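Local coordinates for protein amidohydrolase (Xanthomonas campestris pv. campestris, PDB 4DZH) that probably deaminates adenosine-type substrates such as 5'-methylthioadenosine, as a zinc-dependent amidohydrolase built on a TIM barrel, at residues F155-V159 against L364-I370; A161-D165 against E176-R180; T196-A202 against M223-H228. All blocks are in the same frame, centred on the assembly; numbering follows the deposited sequence.

Contact 1 of 3, residues F155-V159 against L364-I370; sequences FRALV and LGFGDRI
R156, L158 and F366 bury the most surface where the start of strand 156-163 meets the loop that follows helix 349-363. R156 and L158 both direct their CB toward that loop, whereas A157 between them turns its own away. The F366 ring comes in at the level of the intervening backbone: CZ lies 3.8 Å from A157 O and CE2 3.9 Å from L158 N, both of these backbone atoms sitting near the ring plane, so the phenyl meets the strand edge-on. L158 packs against both L364 and F366. With CG anti to the backbone N (chi1 178°), L158 CD2 comes 3.8 Å from L364 CG, while L158 CB touches F366 CZ at 4.0 Å. L364 is the last residue before G365, whose positive phi marks a Schellman motif ending the helix.

At the other end, R156 runs past I370 in the opposite sense. The chain of R156 is extended as far as chi2 and then bends at chi3 (-57°), which lays the guanidinium against I370: the I370 CG2 methyl covers one face, 3.5 Å from R156 NE. Within the loop, F366 O accepts from both R369 N and I370 N, fixing the turn that presents these residues. R369 is modelled in two conformers; in the one described here R156 NH1 stands 3.3 Å from R369 NH1, a pair of donors that do not bond, with the two guanidinium planes 79° apart.

This pairing of like charges is probably eased by acceptors: a water, which accepts from R156 NH2 and, weakly, from R369 NH2; P192 O, which receives R369 NH1 and, weakly, R156 NH1; and D380, which forms a salt bridge with R156 NE alone. The chemistry thus implies an apolar contact with a cationic margin, in which the nearby carboxylate would offset part of the repulsion.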
loop_
_atom_site.group_PDB
_atom_site.type_symbol
_atom_site.label_atom_id
_atom_site.label_comp_id
_atom_site.label_asym_id
_atom_site.label_seq_id
_atom_site.Cartn_x
_atom_site.Cartn_y
_atom_site.Cartn_z
ATOM N N PHE A 155 3.423 -23.421 -10.479
ATOM C CA PHE A 155 3.449 -21.974 -10.458
ATOM C C PHE A 155 4.321 -21.502 -11.621
ATOM O O PHE A 155 5.366 -22.089 -11.853
ATOM C CB PHE A 155 4.003 -21.490 -9.096
ATOM C CG PHE A 155 3.856 -20.007 -8.873
ATOM C CD1 PHE A 155 4.752 -19.088 -9.430
ATOM C CD2 PHE A 155 2.812 -19.529 -8.105
ATOM C CE1 PHE A 155 4.579 -17.716 -9.235
ATOM C CE2 PHE A 155 2.612 -18.140 -7.914
ATOM C CZ PHE A 155 3.512 -17.232 -8.465
ATOM N N ARG A 156 3.854 -20.497 -12.379
ATOM C CA ARG A 156 4.558 -20.106 -13.600
ATOM C C ARG A 156 5.766 -19.212 -13.307
ATOM O O ARG A 156 5.708 -18.309 -12.474
ATOM C CB ARG A 156 3.591 -19.384 -14.537
ATOM C CG ARG A 156 4.082 -19.325 -16.002
ATOM C CD ARG A 156 3.012 -18.693 -16.877
ATOM N NE ARG A 156 1.760 -19.433 -16.786
ATOM C CZ ARG A 156 1.520 -20.577 -17.434
ATOM N NH1 ARG A 156 2.466 -21.142 -18.199
ATOM N NH2 ARG A 156 0.343 -21.174 -17.302
ATOM N N ALA A 157 6.859 -19.450 -14.022
ATOM C CA ALA A 157 8.044 -18.636 -13.762
ATOM C C ALA A 157 8.975 -18.559 -14.937
ATOM O O ALA A 157 9.234 -19.549 -15.626
ATOM C CB ALA A 157 8.811 -19.219 -12.582
ATOM N N LEU A 158 9.546 -17.376 -15.089
ATOM C CA LEU A 158 10.775 -17.215 -15.906
ATOM C C LEU A 158 11.898 -17.197 -14.879
ATOM O O LEU A 158 11.921 -16.303 -13.996
ATOM C CB LEU A 158 10.721 -15.886 -16.680
ATOM C CG LEU A 158 11.991 -15.604 -17.520
ATOM C CD1 LEU A 158 12.249 -16.681 -18.576
ATOM C CD2 LEU A 158 11.918 -14.234 -18.201
ATOM N N VAL A 159 12.773 -18.203 -14.926
ATOM C CA VAL A 159 13.765 -18.405 -13.865
ATOM C C VAL A 159 15.122 -17.999 -14.378
ATOM O O VAL A 159 15.577 -18.492 -15.420
ATOM C CB VAL A 159 13.796 -19.876 -13.404
ATOM C CG1 VAL A 159 14.916 -20.089 -12.381
ATOM C CG2 VAL A 159 12.456 -20.258 -12.792
ATOM N N LEU A 364 8.399 -11.061 -19.990
ATOM C CA LEU A 364 8.986 -12.362 -19.693
ATOM C C LEU A 364 8.950 -13.269 -20.919
ATOM O O LEU A 364 9.444 -14.386 -20.874
ATOM C CB LEU A 364 8.243 -13.051 -18.529
ATOM C CG LEU A 364 8.613 -12.642 -17.091
ATOM C CD1 LEU A 364 8.577 -11.128 -16.894
ATOM C CD2 LEU A 364 7.644 -13.312 -16.109
ATOM N N GLY A 365 8.392 -12.777 -22.028
ATOM C CA GLY A 365 8.257 -13.589 -23.232
ATOM C C GLY A 365 7.077 -14.551 -23.219
ATOM O O GLY A 365 7.011 -15.518 -24.021
ATOM N N PHE A 366 6.124 -14.281 -22.330
ATOM C CA PHE A 366 4.939 -15.117 -22.153
ATOM C C PHE A 366 3.673 -14.423 -22.701
ATOM O O PHE A 366 2.530 -14.877 -22.450
ATOM C CB PHE A 366 4.720 -15.395 -20.652
ATOM C CG PHE A 366 5.802 -16.205 -19.978
ATOM C CD1 PHE A 366 6.681 -17.008 -20.672
ATOM C CD2 PHE A 366 5.904 -16.162 -18.574
ATOM C CE1 PHE A 366 7.647 -17.752 -19.997
ATOM C CE2 PHE A 366 6.857 -16.914 -17.907
ATOM C CZ PHE A 366 7.745 -17.704 -18.616
ATOM N N GLY A 367 3.867 -13.331 -23.437
ATOM C CA GLY A 367 2.767 -12.512 -23.916
ATOM C C GLY A 367 1.735 -13.270 -24.732
ATOM O O GLY A 367 0.551 -12.910 -24.761
ATOM N N ASP A 368 2.172 -14.323 -25.438
ATOM C CA ASP A 368 1.229 -15.080 -26.236
ATOM C C ASP A 368 0.452 -16.108 -25.435
ATOM O O ASP A 368 -0.555 -16.653 -25.912
ATOM C CB ASP A 368 1.960 -15.762 -27.404
ATOM C CG ASP A 368 2.492 -14.770 -28.418
ATOM O OD1 ASP A 368 1.944 -13.646 -28.502
ATOM O OD2 ASP A 368 3.433 -15.132 -29.154
ATOM N N ARG A 369 0.887 -16.357 -24.199
ATOM C CA ARG A 369 0.284 -17.428 -23.408
ATOM C C ARG A 369 -0.482 -16.949 -22.164
ATOM O O ARG A 369 -1.418 -17.622 -21.714
ATOM C CB ARG A 369 1.341 -18.489 -23.037
ATOM C CG ARG A 369 1.887 -19.277 -24.263
ATOM C CD ARG A 369 2.871 -20.394 -23.875
ATOM N NE ARG A 369 2.210 -21.585 -23.324
ATOM C CZ ARG A 369 2.504 -22.107 -22.136
ATOM N NH1 ARG A 369 3.433 -21.541 -21.379
ATOM N NH2 ARG A 369 1.872 -23.195 -21.714
ATOM N N ILE A 370 -0.087 -15.805 -21.609
ATOM C CA ILE A 370 -0.769 -15.272 -20.407
ATOM C C ILE A 370 -0.990 -13.762 -20.500
ATOM O O ILE A 370 -0.539 -13.101 -21.437
ATOM C CB ILE A 370 -0.004 -15.581 -19.076
ATOM C CG1 ILE A 370 1.309 -14.811 -19.028
ATOM C CG2 ILE A 370 0.281 -17.085 -18.912
ATOM C CD1 ILE A 370 2.131 -15.049 -17.745
HETATM O O HOH W 1 0.891 -23.767 -18.752
#

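Contact 2 of 3, residues A161-D165 against E176-R180; sequences AVIID and EYFAR
V162 O and Y177 O are joined by one water, which donates to both: 2.8 Å to V162 O and 2.9 Å to Y177 O. No direct hydrogen bond links the two segments, so this bridge is their polar tie, and side chains do the rest. The Y177 ring passes close to the strand backbone, with CD1 3.2 Å from V162 O, and I164 N lies over one of its faces. That buried amide has no hydrogen-bond partner in the model. Further along the ring, the CG2 branch of I164 crosses obliquely and touches Y177 CZ at 3.5 Å. The hydroxyl at the end of the ring is hydrogen-bonded beyond the segments to F166 O and T168 OG1, which holds the end of the ring in place.

I163 meets F178 differently, the two side chains crossing at about a right angle. The CG1 of I163 stands beside the backbone N and chi2 turns to -64°, placing I163 CD1 squarely over the F178 face: 3.7 Å from the ring centroid and 12° off the normal, a CH-pi contact. I163 CG2 reaches F178 CZ at 3.7 Å. Helix 208-221 packs against the same phenylalanine through V214 and L217.

Strand 161-163 and helix 176-180 run nearly antiparallel (162°), their axes 8.0 Å apart, as expected within the beta-alpha-beta unit of strand 156-163, helix 174-188 and strand 194-200, a repeating element of the TIM barrel.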
loop_
_atom_site.group_PDB
_atom_site.type_symbol
_atom_site.label_atom_id
_atom_site.label_comp_id
_atom_site.label_asym_id
_atom_site.label_seq_id
_atom_site.Cartn_x
_atom_site.Cartn_y
_atom_site.Cartn_z
ATOM N N ALA A 161 19.236 -17.536 -14.479
ATOM C CA ALA A 161 20.509 -18.115 -14.097
ATOM C C ALA A 161 21.455 -16.943 -13.825
ATOM O O ALA A 161 21.816 -16.182 -14.731
ATOM C CB ALA A 161 21.055 -18.997 -15.270
ATOM N N VAL A 162 21.804 -16.756 -12.556
ATOM C CA VAL A 162 22.683 -15.647 -12.174
ATOM C C VAL A 162 24.067 -15.730 -12.831
ATOM O O VAL A 162 24.708 -16.805 -12.824
ATOM C CB VAL A 162 22.882 -15.596 -10.619
ATOM C CG1 VAL A 162 23.876 -14.507 -10.231
ATOM C CG2 VAL A 162 21.567 -15.387 -9.882
ATOM N N ILE A 163 24.526 -14.602 -13.379
ATOM C CA ILE A 163 25.898 -14.491 -13.838
ATOM C C ILE A 163 26.538 -13.317 -13.071
ATOM O O ILE A 163 25.992 -12.207 -13.068
ATOM C CB ILE A 163 25.966 -14.169 -15.346
ATOM C CG1 ILE A 163 25.252 -15.238 -16.171
ATOM C CG2 ILE A 163 27.424 -13.932 -15.790
ATOM C CD1 ILE A 163 25.919 -16.657 -16.077
ATOM N N ILE A 164 27.689 -13.536 -12.430
ATOM C CA ILE A 164 28.332 -12.470 -11.657
ATOM C C ILE A 164 29.831 -12.791 -11.607
ATOM O O ILE A 164 30.232 -13.957 -11.744
ATOM C CB ILE A 164 27.647 -12.338 -10.246
ATOM C CG1 ILE A 164 28.078 -11.061 -9.525
ATOM C CG2 ILE A 164 27.854 -13.568 -9.371
ATOM C CD1 ILE A 164 27.284 -10.807 -8.268
ATOM N N ASP A 165 30.656 -11.763 -11.437
ATOM C CA ASP A 165 32.110 -11.974 -11.509
ATOM C C ASP A 165 32.670 -12.606 -10.241
ATOM O O ASP A 165 33.854 -12.915 -10.204
ATOM C CB ASP A 165 32.860 -10.644 -11.631
ATOM C CG ASP A 165 32.665 -9.938 -12.958
ATOM O OD1 ASP A 165 32.115 -10.508 -13.924
ATOM O OD2 ASP A 165 33.125 -8.773 -13.030
ATOM N N GLU A 176 31.762 -22.007 -14.278
ATOM C CA GLU A 176 30.735 -22.685 -13.500
ATOM C C GLU A 176 29.400 -21.933 -13.602
ATOM O O GLU A 176 28.377 -22.578 -13.759
ATOM C CB GLU A 176 31.145 -22.918 -12.048
ATOM C CG GLU A 176 30.226 -23.859 -11.270
ATOM C CD GLU A 176 30.742 -24.151 -9.878
ATOM O OE1 GLU A 176 31.907 -23.763 -9.590
ATOM O OE2 GLU A 176 29.983 -24.756 -9.074
ATOM N N TYR A 177 29.410 -20.603 -13.566
ATOM C CA TYR A 177 28.141 -19.879 -13.654
ATOM C C TYR A 177 27.478 -20.184 -14.993
ATOM O O TYR A 177 26.263 -20.434 -15.068
ATOM C CB TYR A 177 28.336 -18.353 -13.514
ATOM C CG TYR A 177 28.459 -17.874 -12.059
ATOM C CD1 TYR A 177 27.338 -17.771 -11.229
ATOM C CD2 TYR A 177 29.711 -17.485 -11.532
ATOM C CE1 TYR A 177 27.463 -17.346 -9.898
ATOM C CE2 TYR A 177 29.831 -17.041 -10.209
ATOM C CZ TYR A 177 28.713 -16.964 -9.403
ATOM O OH TYR A 177 28.808 -16.525 -8.085
ATOM N N PHE A 178 28.260 -20.165 -16.058
ATOM C CA PHE A 178 27.682 -20.445 -17.361
ATOM C C PHE A 178 27.309 -21.934 -17.539
ATOM O O PHE A 178 26.336 -22.223 -18.231
ATOM C CB PHE A 178 28.576 -19.911 -18.492
ATOM C CG PHE A 178 28.526 -18.395 -18.626
ATOM C CD1 PHE A 178 27.484 -17.775 -19.312
ATOM C CD2 PHE A 178 29.519 -17.593 -18.053
ATOM C CE1 PHE A 178 27.431 -16.386 -19.434
ATOM C CE2 PHE A 178 29.494 -16.188 -18.188
ATOM C CZ PHE A 178 28.462 -15.585 -18.883
ATOM N N ALA A 179 28.036 -22.854 -16.891
ATOM C CA ALA A 179 27.711 -24.293 -16.990
ATOM C C ALA A 179 26.352 -24.512 -16.318
ATOM O O ALA A 179 25.464 -25.140 -16.908
ATOM C CB ALA A 179 28.777 -25.136 -16.316
ATOM N N ARG A 180 26.188 -23.986 -15.100
ATOM C CA ARG A 180 24.851 -23.997 -14.468
ATOM C C ARG A 180 23.745 -23.385 -15.335
ATOM O O ARG A 180 22.630 -23.944 -15.385
ATOM C CB ARG A 180 24.811 -23.305 -13.099
ATOM C CG ARG A 180 25.893 -23.682 -12.120
ATOM C CD ARG A 180 25.632 -24.963 -11.426
ATOM N NE ARG A 180 25.949 -24.811 -10.015
ATOM C CZ ARG A 180 25.475 -25.601 -9.054
ATOM N NH1 ARG A 180 24.670 -26.618 -9.370
ATOM N NH2 ARG A 180 25.812 -25.378 -7.777
HETATM O O HOH W 2 24.208 -19.518 -13.197
#

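Contact 3 of 3, residues T196-A202 against M223-H228; sequences TAFAPHA and MPVHLH. With ZN (zinc ion), chain E.
F198 and V225 form the bridge between two parallel strands of the TIM barrel, 196-200 and 225-228, whose directions differ by 29°. Two backbone bonds hold it: F198 N to P224 O and the short, straight H226 N to F198 O, 2.7 Å with 171° at the hydrogen.

Outside the bridge, M223 and F198 cross at about a right angle. The methionine chain bends at chi3, which folds M223 CE over the phenyl face, 4.0 Å from the F198 ring centroid, while M223 SD stands oblique to the ring and 3.5 Å from F198 CE2; this is a Met-aromatic contact. M223 CE also touches T196 OG1 at 3.6 Å. Farther along, P200 CG is crossed by two aliphatic branches, meeting V225 CG1 at 3.9 Å and L227 CD1 at 3.8 Å.

The imidazoles meet near the metal end. H228 turns an edge toward the face of H201 in an offset T-shaped pair, planes 68° apart, and H201 ND1 is held by T205 OG1. Between the segments a water lies within hydrogen-bonding distance of P200 O and accepts from H228 N, bridging the backbones where the strands spread apart. H226, next but one before H228 on its strand, bonds through NE2 to H79 ND1, a second-shell link to another zinc ligand. H79, H81 and D316 are the other protein ligands of this zinc, and a water also binds it.

H228 itself is gripped at both nitrogens: H228 ND1 donates to H201 O (2.8 Å), which lies near the ring plane, while H228 NE2 binds the zinc ion at 2.2 Å.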
loop_
_atom_site.group_PDB
_atom_site.type_symbol
_atom_site.label_atom_id
_atom_site.label_comp_id
_atom_site.label_asym_id
_atom_site.label_seq_id
_atom_site.Cartn_x
_atom_site.Cartn_y
_atom_site.Cartn_z
ATOM N N THR A 196 13.485 -20.180 -18.975
ATOM C CA THR A 196 14.734 -19.766 -18.367
ATOM C C THR A 196 15.295 -18.509 -19.007
ATOM O O THR A 196 15.032 -18.225 -20.181
ATOM C CB THR A 196 15.794 -20.876 -18.425
ATOM O OG1 THR A 196 16.138 -21.175 -19.792
ATOM C CG2 THR A 196 15.276 -22.153 -17.718
ATOM N N ALA A 197 16.066 -17.759 -18.221
ATOM C CA ALA A 197 16.668 -16.507 -18.718
ATOM C C ALA A 197 18.073 -16.396 -18.160
ATOM O O ALA A 197 18.405 -17.079 -17.193
ATOM C CB ALA A 197 15.846 -15.298 -18.213
ATOM N N PHE A 198 18.916 -15.576 -18.794
ATOM C CA PHE A 198 20.153 -15.183 -18.160
ATOM C C PHE A 198 19.880 -14.027 -17.227
ATOM O O PHE A 198 19.109 -13.125 -17.561
ATOM C CB PHE A 198 21.159 -14.763 -19.208
ATOM C CG PHE A 198 21.855 -15.934 -19.874
ATOM C CD1 PHE A 198 22.912 -16.589 -19.231
ATOM C CD2 PHE A 198 21.435 -16.400 -21.121
ATOM C CE1 PHE A 198 23.545 -17.675 -19.832
ATOM C CE2 PHE A 198 22.062 -17.485 -21.729
ATOM C CZ PHE A 198 23.121 -18.125 -21.102
ATOM N N ALA A 199 20.528 -14.038 -16.067
ATOM C CA ALA A 199 20.392 -12.964 -15.103
ATOM C C ALA A 199 21.759 -12.415 -14.692
ATOM O O ALA A 199 22.195 -12.603 -13.543
ATOM C CB ALA A 199 19.606 -13.437 -13.870
ATOM N N PRO A 200 22.433 -11.719 -15.608
ATOM C CA PRO A 200 23.621 -11.019 -15.113
ATOM C C PRO A 200 23.217 -10.033 -14.000
ATOM O O PRO A 200 22.166 -9.367 -14.068
ATOM C CB PRO A 200 24.132 -10.293 -16.354
ATOM C CG PRO A 200 22.886 -10.041 -17.200
ATOM C CD PRO A 200 22.065 -11.334 -16.973
ATOM N N HIS A 201 24.006 -9.986 -12.936
ATOM C CA HIS A 201 23.543 -9.311 -11.732
ATOM C C HIS A 201 23.336 -7.795 -11.909
ATOM O O HIS A 201 22.241 -7.269 -11.653
ATOM C CB HIS A 201 24.438 -9.614 -10.529
ATOM C CG HIS A 201 24.118 -8.768 -9.340
ATOM N ND1 HIS A 201 24.891 -7.690 -8.950
ATOM C CD2 HIS A 201 23.060 -8.801 -8.494
ATOM C CE1 HIS A 201 24.330 -7.107 -7.904
ATOM N NE2 HIS A 201 23.225 -7.771 -7.600
ATOM N N ALA A 202 24.380 -7.090 -12.327
ATOM C CA ALA A 202 24.329 -5.636 -12.468
ATOM C C ALA A 202 25.530 -5.214 -13.343
ATOM O O ALA A 202 26.490 -5.992 -13.514
ATOM C CB ALA A 202 24.434 -4.969 -11.104
ATOM N N MET A 223 17.074 -17.105 -25.109
ATOM C CA MET A 223 16.719 -16.739 -23.733
ATOM C C MET A 223 16.675 -15.203 -23.543
ATOM O O MET A 223 17.447 -14.455 -24.130
ATOM C CB MET A 223 17.703 -17.381 -22.730
ATOM C CG MET A 223 17.634 -18.900 -22.591
ATOM S SD MET A 223 19.199 -19.517 -21.941
ATOM C CE MET A 223 18.976 -19.026 -20.220
ATOM N N PRO A 224 15.761 -14.706 -22.695
ATOM C CA PRO A 224 15.811 -13.288 -22.325
ATOM C C PRO A 224 17.010 -12.976 -21.418
ATOM O O PRO A 224 17.644 -13.921 -20.922
ATOM C CB PRO A 224 14.499 -13.096 -21.546
ATOM C CG PRO A 224 13.623 -14.207 -22.003
ATOM C CD PRO A 224 14.534 -15.360 -22.216
ATOM N N VAL A 225 17.324 -11.690 -21.245
ATOM C CA VAL A 225 18.403 -11.228 -20.369
ATOM C C VAL A 225 17.796 -10.333 -19.282
ATOM O O VAL A 225 17.281 -9.286 -19.579
ATOM C CB VAL A 225 19.470 -10.455 -21.197
ATOM C CG1 VAL A 225 20.561 -9.924 -20.299
ATOM C CG2 VAL A 225 20.042 -11.366 -22.290
ATOM N N HIS A 226 17.872 -10.756 -18.013
ATOM C CA HIS A 226 17.200 -10.069 -16.886
ATOM C C HIS A 226 18.251 -9.314 -16.063
ATOM O O HIS A 226 19.049 -9.955 -15.371
ATOM C CB HIS A 226 16.577 -11.178 -16.025
ATOM C CG HIS A 226 15.802 -10.707 -14.823
ATOM N ND1 HIS A 226 15.132 -11.600 -13.991
ATOM C CD2 HIS A 226 15.609 -9.483 -14.280
ATOM C CE1 HIS A 226 14.548 -10.934 -13.013
ATOM N NE2 HIS A 226 14.820 -9.646 -13.160
ATOM N N LEU A 227 18.252 -7.977 -16.121
ATOM C CA LEU A 227 19.380 -7.186 -15.614
ATOM C C LEU A 227 18.960 -5.975 -14.785
ATOM O O LEU A 227 18.262 -5.076 -15.287
ATOM C CB LEU A 227 20.217 -6.706 -16.792
ATOM C CG LEU A 227 21.376 -5.749 -16.545
ATOM C CD1 LEU A 227 22.454 -6.480 -15.805
ATOM C CD2 LEU A 227 21.940 -5.231 -17.903
ATOM N N HIS A 228 19.406 -5.907 -13.532
ATOM C CA HIS A 228 19.301 -4.639 -12.794
ATOM C C HIS A 228 20.040 -3.536 -13.539
ATOM O O HIS A 228 21.264 -3.643 -13.718
ATOM C CB HIS A 228 19.900 -4.734 -11.388
ATOM C CG HIS A 228 19.275 -5.765 -10.497
ATOM N ND1 HIS A 228 19.966 -6.886 -10.100
ATOM C CD2 HIS A 228 18.094 -5.790 -9.828
ATOM C CE1 HIS A 228 19.221 -7.582 -9.258
ATOM N NE2 HIS A 228 18.081 -6.945 -9.074
HETATM ZN ZN ZN E . 16.489 -6.992 -7.600
HETATM O O HOH W 3 19.773 -8.926 -12.740
HETATM O O HOH W 4 17.056 -5.160 -6.955
#

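Following the chain, strand 156-163 begins with the first segment of contact 1 and carries on into that of contact 2. Contact 2 closes a short loop when helix 174-188 folds back on the same strand. Contact 3 follows in series, joining strand 194-200 to strand 225-229 after helix 208-221 has intervened. Contact 1 closes last, when the loop after helix 349-363 returns to the strand start, so both other contacts nest within its loop and none cross. Strands 156-163 and 194-200 are sheet neighbours: V159 O meets A197 N, and A161 N and O meet A197 O and A199 N. Together they tie the loop after helix 349-363 and helix 174-188 to strand 156-163, and the zinc-bearing strand 225-229 to strand 194-200.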